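Local coordinates for protein sgbp-b (Bacteroides uniformis, PDB 7K44) that probably binds xyloglucan at the bacterial cell surface, as a surface glycan-binding protein of a polysaccharide utilization locus of a human gut commensal, at residues Lys325-Gly329 and Gln330-Cys334; Ser335-Leu338 and Ser339-Val342; Arg302-Lys306 and Gly307-His311. One frame throughout, in Å; residues are numbered along the deposited sequence.

Contact 1: residues Lys325-Gly329 and Gln330-Cys334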
loop_
_atom_site.group_PDB
_atom_site.type_symbol
_atom_site.label_atom_id
_atom_site.label_comp_id
_atom_site.label_asym_id
_atom_site.label_seq_id
_atom_site.Cartn_x
_atom_site.Cartn_y
_atom_site.Cartn_z
ATOM N N LYS A 325 2.007 6.287 9.411
ATOM C CA LYS A 325 1.215 7.243 10.174
ATOM C C LYS A 325 -0.210 6.733 10.342
ATOM O O LYS A 325 -0.644 5.807 9.656
ATOM C CB LYS A 325 1.219 8.631 9.516
ATOM C CG LYS A 325 2.613 9.056 9.088
ATOM C CD LYS A 325 2.635 10.348 8.298
ATOM C CE LYS A 325 4.057 10.919 8.290
ATOM N NZ LYS A 325 4.230 12.087 7.383
ATOM N N THR A 326 -0.942 7.355 11.265
ATOM C CA THR A 326 -2.355 7.035 11.424
ATOM C C THR A 326 -3.134 7.638 10.266
ATOM O O THR A 326 -3.005 8.832 9.976
ATOM C CB THR A 326 -2.872 7.602 12.743
ATOM O OG1 THR A 326 -2.020 7.186 13.814
ATOM C CG2 THR A 326 -4.305 7.129 13.008
ATOM N N GLU A 327 -3.929 6.816 9.592
ATOM C CA GLU A 327 -4.737 7.243 8.457
ATOM C C GLU A 327 -6.191 7.301 8.915
ATOM O O GLU A 327 -6.936 6.328 8.786
ATOM C CB GLU A 327 -4.569 6.292 7.283
ATOM C CG GLU A 327 -3.146 6.163 6.806
ATOM C CD GLU A 327 -2.599 7.467 6.260
ATOM O OE1 GLU A 327 -3.354 8.197 5.576
ATOM O OE2 GLU A 327 -1.410 7.760 6.518
ATOM N N VAL A 328 -6.597 8.469 9.414
ATOM C CA VAL A 328 -7.941 8.635 9.955
ATOM C C VAL A 328 -8.986 8.406 8.871
ATOM O O VAL A 328 -8.867 8.903 7.742
ATOM C CB VAL A 328 -8.065 10.009 10.634
ATOM C CG1 VAL A 328 -9.471 10.226 11.176
ATOM C CG2 VAL A 328 -7.036 10.128 11.754
ATOM N N GLY A 329 -10.002 7.616 9.195
ATOM C CA GLY A 329 -11.094 7.409 8.273
ATOM C C GLY A 329 -10.888 6.339 7.229
ATOM O O GLY A 329 -11.679 6.261 6.280
ATOM N N GLN A 330 -9.868 5.499 7.367
ATOM C CA GLN A 330 -9.584 4.450 6.392
ATOM C C GLN A 330 -9.034 3.238 7.130
ATOM O O GLN A 330 -8.264 3.406 8.077
ATOM C CB GLN A 330 -8.534 4.959 5.387
ATOM C CG GLN A 330 -7.592 3.907 4.791
ATOM C CD GLN A 330 -8.117 3.318 3.488
ATOM O OE1 GLN A 330 -8.645 4.035 2.638
ATOM N NE2 GLN A 330 -7.983 2.004 3.333
ATOM N N TRP A 331 -9.385 2.039 6.674
ATOM C CA TRP A 331 -8.790 0.839 7.249
ATOM C C TRP A 331 -7.291 0.805 6.957
ATOM O O TRP A 331 -6.866 1.011 5.815
ATOM C CB TRP A 331 -9.456 -0.397 6.656
ATOM C CG TRP A 331 -10.780 -0.723 7.261
ATOM C CD1 TRP A 331 -12.009 -0.479 6.726
ATOM C CD2 TRP A 331 -11.014 -1.374 8.526
ATOM N NE1 TRP A 331 -12.994 -0.933 7.578
ATOM C CE2 TRP A 331 -12.412 -1.486 8.690
ATOM C CE3 TRP A 331 -10.174 -1.872 9.536
ATOM C CZ2 TRP A 331 -13.000 -2.096 9.820
ATOM C CZ3 TRP A 331 -10.754 -2.462 10.666
ATOM C CH2 TRP A 331 -12.155 -2.563 10.804
ATOM N N MET A 332 -6.494 0.541 7.987
ATOM C CA MET A 332 -5.048 0.398 7.886
ATOM C C MET A 332 -4.630 -1.020 8.248
ATOM O O MET A 332 -5.253 -1.678 9.086
ATOM C CB MET A 332 -4.345 1.244 8.949
ATOM C CG MET A 332 -4.706 2.695 9.038
ATOM S SD MET A 332 -3.654 3.404 10.322
ATOM C CE MET A 332 -4.514 2.944 11.835
ATOM N N GLN A 333 -3.508 -1.460 7.687
ATOM C CA GLN A 333 -2.834 -2.652 8.172
ATOM C C GLN A 333 -1.757 -2.249 9.165
ATOM O O GLN A 333 -0.924 -1.384 8.881
ATOM C CB GLN A 333 -2.198 -3.414 7.016
ATOM C CG GLN A 333 -1.292 -4.534 7.473
ATOM C CD GLN A 333 -0.720 -5.311 6.318
ATOM O OE1 GLN A 333 -1.394 -6.142 5.712
ATOM N NE2 GLN A 333 0.543 -5.049 6.005
ATOM N N CYS A 334 -1.763 -2.899 10.320
ATOM C CA CYS A 334 -0.841 -2.619 11.412
ATOM C C CYS A 334 -0.106 -3.908 11.745
ATOM O O CYS A 334 -0.743 -4.943 11.952
ATOM C CB CYS A 334 -1.638 -2.195 12.643
ATOM S SG CYS A 334 -2.613 -0.652 12.407
HETATM O O HOH W 1 -7.412 4.322 10.421
#
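Met332 leaves its backbone with CG anti to its own carbonyl carbon (chi1 -53°), runs on extended through chi2, and bends only at chi3, a path that brings SD into line with the backbone N-H of Glu327. The sulfur takes a weak but nearly straight hydrogen bond there, Glu327 N to Met332 SD at 3.5 Å and 168°. Short of that point the thioether chain lies along the first carbon of the glutamate, with Met332 CG 4.0 Å from Glu327 CB. The carboxylate does not follow: the glutamate chain bends at chi2 and turns it aside, and OE2 bonds to OG1 of Thr323. Between Glu327 and Met332 the chain reverses in a type II beta turn from Glu327 to Gln330, which leads the loop after strand 313-316 into strand 331-337. Its own closing bond, Gln330 N to Glu327 O, is weak at 3.4 Å. A water donates to both Glu327 O, at 2.6 Å, and Gln330 O, joining two carbonyl oxygens that could not bond to each other. Gly329 takes the third position of the turn with phi 84°, where a CB would jam against the carbonyl O of Val328.

Contact 2: residues Ser335-Leu338 and Ser339-Val342; sequences SIPL and SELV
Pro337 and Glu340 close the first step of a short 3-10 turn in which strand 331-337 ends, and which leads the chain out of the domain's beta-sandwich toward helix 347-352. The backbone bonds come first. Glu340 N donates to Pro337 O at 2.9 Å, and one residue on Leu341 N donates to Leu338 O over the same span of three residues; each donor stands well above the plane of its carbonyl, 56° and 60° out respectively. Leu338 O also receives a weak bond from Val342 N at 3.0 Å, so two successive amides converge on this one oxygen as the turn unwinds.

Apolar contacts form the second group. Ile336 and Leu341 meet at about a right angle, with Ile336 CG2 3.9 Å from Leu341 CD1. Both side chains also touch Ile303, and Leu341 reaches Leu285 as well, which places the pair between the two sheets of the domain. Leu338 has CG anti to its backbone N (chi1 -164°), and this carries its branches to Val342: Leu338 CD1 lies 3.8 Å from Val342 CG1, the two chains meeting at a slant. Trp347 and Phe350 of helix 347-352 flank Leu338 and Val342 respectively. Glu340 adds an aliphatic contact of its own, its chain bent at chi2 and its CG resting alongside the proline ring, 4.1 Å from Pro337 CB.

The third group sets carbons against carbonyl oxygens. Glu340 CB sits 3.4 Å from Pro337 O, the acceptor of its own amide. At the other end of the turn the same kind of contact is closer still: Val342 CG2 lies 3.3 Å from Leu338 O, the oxygen that already takes the two amides.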
loop_
_atom_site.group_PDB
_atom_site.type_symbol
_atom_site.label_atom_id
_atom_site.label_comp_id
_atom_site.label_asym_id
_atom_site.label_seq_id
_atom_site.Cartn_x
_atom_site.Cartn_y
_atom_site.Cartn_z
ATOM N N SER A 335 1.223 -3.849 11.824
ATOM C CA SER A 335 2.035 -5.017 12.148
ATOM C C SER A 335 2.888 -4.751 13.383
ATOM O O SER A 335 3.446 -3.657 13.542
ATOM C CB SER A 335 2.950 -5.435 10.984
ATOM O OG SER A 335 2.216 -5.710 9.799
ATOM N N ILE A 336 2.994 -5.762 14.240
ATOM C CA ILE A 336 3.871 -5.729 15.410
ATOM C C ILE A 336 4.759 -6.966 15.372
ATOM O O ILE A 336 4.243 -8.085 15.244
ATOM C CB ILE A 336 3.051 -5.692 16.707
ATOM C CG1 ILE A 336 2.218 -4.408 16.757
ATOM C CG2 ILE A 336 3.966 -5.823 17.930
ATOM C CD1 ILE A 336 1.577 -4.167 18.065
ATOM N N PRO A 337 6.080 -6.831 15.466
ATOM C CA PRO A 337 6.933 -8.021 15.394
ATOM C C PRO A 337 6.586 -8.981 16.518
ATOM O O PRO A 337 6.452 -8.582 17.678
ATOM C CB PRO A 337 8.349 -7.449 15.556
ATOM C CG PRO A 337 8.230 -6.010 15.108
ATOM C CD PRO A 337 6.861 -5.590 15.596
ATOM N N LEU A 338 6.446 -10.258 16.166
ATOM C CA LEU A 338 6.067 -11.249 17.165
ATOM C C LEU A 338 7.138 -11.396 18.232
ATOM O O LEU A 338 6.827 -11.724 19.388
ATOM C CB LEU A 338 5.758 -12.588 16.496
ATOM C CG LEU A 338 4.984 -13.612 17.323
ATOM C CD1 LEU A 338 3.601 -13.063 17.713
ATOM C CD2 LEU A 338 4.863 -14.902 16.539
ATOM N N SER A 339 8.402 -11.150 17.874
ATOM C CA SER A 339 9.461 -11.202 18.874
ATOM C C SER A 339 9.350 -10.095 19.920
ATOM O O SER A 339 10.028 -10.183 20.947
ATOM C CB SER A 339 10.843 -11.203 18.201
ATOM O OG SER A 339 11.082 -9.988 17.518
ATOM N N GLU A 340 8.524 -9.062 19.689
ATOM C CA GLU A 340 8.250 -8.065 20.718
ATOM C C GLU A 340 7.137 -8.503 21.659
ATOM O O GLU A 340 6.836 -7.788 22.621
ATOM C CB GLU A 340 7.859 -6.720 20.093
ATOM C CG GLU A 340 8.957 -6.008 19.297
ATOM C CD GLU A 340 10.026 -5.350 20.166
ATOM O OE1 GLU A 340 9.940 -5.414 21.410
ATOM O OE2 GLU A 340 10.950 -4.741 19.583
ATOM N N LEU A 341 6.514 -9.646 21.388
ATOM C CA LEU A 341 5.355 -10.094 22.139
ATOM C C LEU A 341 5.516 -11.460 22.776
ATOM O O LEU A 341 4.727 -11.802 23.666
ATOM C CB LEU A 341 4.118 -10.159 21.233
ATOM C CG LEU A 341 3.599 -8.837 20.703
ATOM C CD1 LEU A 341 2.634 -9.078 19.538
ATOM C CD2 LEU A 341 2.922 -8.106 21.844
ATOM N N VAL A 342 6.477 -12.269 22.334
ATOM C CA VAL A 342 6.580 -13.652 22.778
ATOM C C VAL A 342 8.012 -13.952 23.203
ATOM O O VAL A 342 8.968 -13.428 22.626
ATOM C CB VAL A 342 6.092 -14.666 21.715
ATOM C CG1 VAL A 342 4.715 -14.253 21.161
ATOM C CG2 VAL A 342 7.117 -14.834 20.584
#

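Contact 3: residues Arg302-Lys306 and Gly307-His311; sequences RIYLK and GNEAH
Glu309 reaches back over Tyr304 to Arg302, and its side chain meets both residues on the way. CB lies 3.8 Å from Arg302 NH1. CG, anti to the residue's own carbonyl carbon (chi1 -60°), is set over the face of the phenol ring in a CH-pi contact, 3.7 Å from the Tyr304 centroid and only 14° off the ring normal. CD follows above the ring, over Tyr304 CZ at 4.1 Å, with the carboxylate turned 22° from the ring plane. The tip forms a salt bridge in which OE1 alone is gripped end-on by both terminal nitrogens of the arginine: Arg302 NH2 stands at 2.8 Å and Arg302 NH1 at 2.9 Å, and both come to Glu309 OE1 from the same face of the carboxylate. The oxygen sits near the guanidinium plane, at its edge, while Tyr304 CE1 lies over one face of that group.

The chain doubles back in a type I' beta turn from Leu305 to Asn308 at the end of strand 300-305, closed by Asn308 N to Leu305 O at 3.0 Å. Lys306 and Gly307 both take positive phi in it, and Gly307 CA borders the edge of the tyrosine ring. A leucine in place of Arg302 would probably leave the Glu309 carboxylate without its charge partner and free to swing off the ring, and would deprive Gln361 OE1 of its NH2 donor. Between the two ends of the turn a water accepts from Leu305 N and lies 2.8 Å from Asn308 O, to which it can donate, while Asn308 ND2 bonds to Asp343.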
loop_
_atom_site.group_PDB
_atom_site.type_symbol
_atom_site.label_atom_id
_atom_site.label_comp_id
_atom_site.label_asym_id
_atom_site.label_seq_id
_atom_site.Cartn_x
_atom_site.Cartn_y
_atom_site.Cartn_z
ATOM N N ARG A 302 -1.363 -1.207 24.877
ATOM C CA ARG A 302 -0.459 -2.324 25.037
ATOM C C ARG A 302 -1.109 -3.577 24.475
ATOM O O ARG A 302 -2.344 -3.686 24.391
ATOM C CB ARG A 302 -0.020 -2.524 26.486
ATOM C CG ARG A 302 -1.005 -3.256 27.327
ATOM C CD ARG A 302 -0.323 -3.681 28.614
ATOM N NE ARG A 302 -1.295 -4.071 29.618
ATOM C CZ ARG A 302 -1.059 -4.938 30.599
ATOM N NH1 ARG A 302 0.130 -5.529 30.712
ATOM N NH2 ARG A 302 -2.021 -5.225 31.459
ATOM N N ILE A 303 -0.266 -4.505 24.054
ATOM C CA ILE A 303 -0.683 -5.770 23.474
ATOM C C ILE A 303 0.087 -6.873 24.176
ATOM O O ILE A 303 1.288 -6.738 24.426
ATOM C CB ILE A 303 -0.411 -5.781 21.956
ATOM C CG1 ILE A 303 -1.140 -4.606 21.288
ATOM C CG2 ILE A 303 -0.775 -7.131 21.350
ATOM C CD1 ILE A 303 -1.304 -4.711 19.808
ATOM N N TYR A 304 -0.595 -7.953 24.538
ATOM C CA TYR A 304 0.103 -9.105 25.089
ATOM C C TYR A 304 -0.653 -10.378 24.722
ATOM O O TYR A 304 -1.877 -10.365 24.535
ATOM C CB TYR A 304 0.382 -8.963 26.604
ATOM C CG TYR A 304 -0.841 -8.894 27.480
ATOM C CD1 TYR A 304 -1.451 -7.677 27.761
ATOM C CD2 TYR A 304 -1.372 -10.044 28.031
ATOM C CE1 TYR A 304 -2.594 -7.626 28.575
ATOM C CE2 TYR A 304 -2.507 -10.003 28.834
ATOM C CZ TYR A 304 -3.101 -8.794 29.100
ATOM O OH TYR A 304 -4.226 -8.767 29.889
ATOM N N LEU A 305 0.096 -11.473 24.585
ATOM C CA LEU A 305 -0.423 -12.735 24.080
ATOM C C LEU A 305 -0.259 -13.832 25.123
ATOM O O LEU A 305 0.769 -13.906 25.811
ATOM C CB LEU A 305 0.300 -13.162 22.803
ATOM C CG LEU A 305 0.384 -12.094 21.715
ATOM C CD1 LEU A 305 1.098 -12.649 20.489
ATOM C CD2 LEU A 305 -1.014 -11.652 21.335
ATOM N N LYS A 306 -1.279 -14.686 25.215
ATOM C CA LYS A 306 -1.289 -15.842 26.120
ATOM C C LYS A 306 -0.980 -15.456 27.563
ATOM O O LYS A 306 -0.388 -16.231 28.323
ATOM C CB LYS A 306 -0.399 -16.977 25.599
ATOM C CG LYS A 306 -0.956 -17.629 24.342
ATOM C CD LYS A 306 -0.144 -18.838 23.901
ATOM C CE LYS A 306 -0.826 -19.573 22.769
ATOM N NZ LYS A 306 -0.217 -20.919 22.556
ATOM N N GLY A 307 -1.416 -14.261 27.963
ATOM C CA GLY A 307 -1.258 -13.834 29.340
ATOM C C GLY A 307 0.134 -13.408 29.715
ATOM O O GLY A 307 0.384 -13.152 30.895
ATOM N N ASN A 308 1.050 -13.305 28.747
ATOM C CA ASN A 308 2.450 -12.998 29.041
ATOM C C ASN A 308 2.625 -11.479 29.084
ATOM O O ASN A 308 3.189 -10.846 28.188
ATOM C CB ASN A 308 3.367 -13.673 28.027
ATOM C CG ASN A 308 4.821 -13.619 28.436
ATOM O OD1 ASN A 308 5.163 -12.993 29.435
ATOM N ND2 ASN A 308 5.686 -14.273 27.663
ATOM N N GLU A 309 2.098 -10.894 30.165
ATOM C CA GLU A 309 2.240 -9.459 30.367
ATOM C C GLU A 309 3.698 -9.053 30.516
ATOM O O GLU A 309 4.060 -7.924 30.165
ATOM C CB GLU A 309 1.421 -9.004 31.575
ATOM C CG GLU A 309 -0.056 -9.275 31.428
ATOM C CD GLU A 309 -0.869 -8.642 32.537
ATOM O OE1 GLU A 309 -0.731 -7.419 32.741
ATOM O OE2 GLU A 309 -1.638 -9.371 33.204
ATOM N N ALA A 310 4.546 -9.963 31.002
ATOM C CA ALA A 310 5.965 -9.660 31.153
ATOM C C ALA A 310 6.617 -9.315 29.823
ATOM O O ALA A 310 7.593 -8.558 29.790
ATOM C CB ALA A 310 6.685 -10.843 31.801
ATOM N N HIS A 311 6.101 -9.856 28.721
ATOM C CA HIS A 311 6.614 -9.555 27.389
ATOM C C HIS A 311 5.632 -8.721 26.569
ATOM O O HIS A 311 5.597 -8.819 25.341
ATOM C CB HIS A 311 7.018 -10.830 26.644
ATOM C CG HIS A 311 8.114 -10.621 25.638
ATOM N ND1 HIS A 311 9.333 -11.259 25.723
ATOM C CD2 HIS A 311 8.174 -9.845 24.528
ATOM C CE1 HIS A 311 10.095 -10.888 24.709
ATOM N NE2 HIS A 311 9.416 -10.029 23.969
HETATM O O HOH W 2 -2.989 -12.316 26.477
HETATM O O HOH W 3 2.813 -10.860 25.368
#

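All three contacts lie in the xyloglucan-binding domain, and along the chain they run in the order contact 3, contact 1, contact 2. Contacts 1 and 2 mark the entry and the exit of strand 331-337, their centres about 19 Å apart. Contact 3 spans the end of strand 300-305, which belongs to the five-stranded sheet, whereas strand 331-337 belongs to the other, branched one; yet its centre lies only about 10 Å from that of contact 2. The two touch: His311 NE2 is 3.1 Å from Ser339 O, a probable hydrogen bond, and His311 CD2 packs on Glu340 O. Contact 1 stays about 24 Å from contact 3 between centres. The turns that follow two strands, one from each sheet, thus meet side by side.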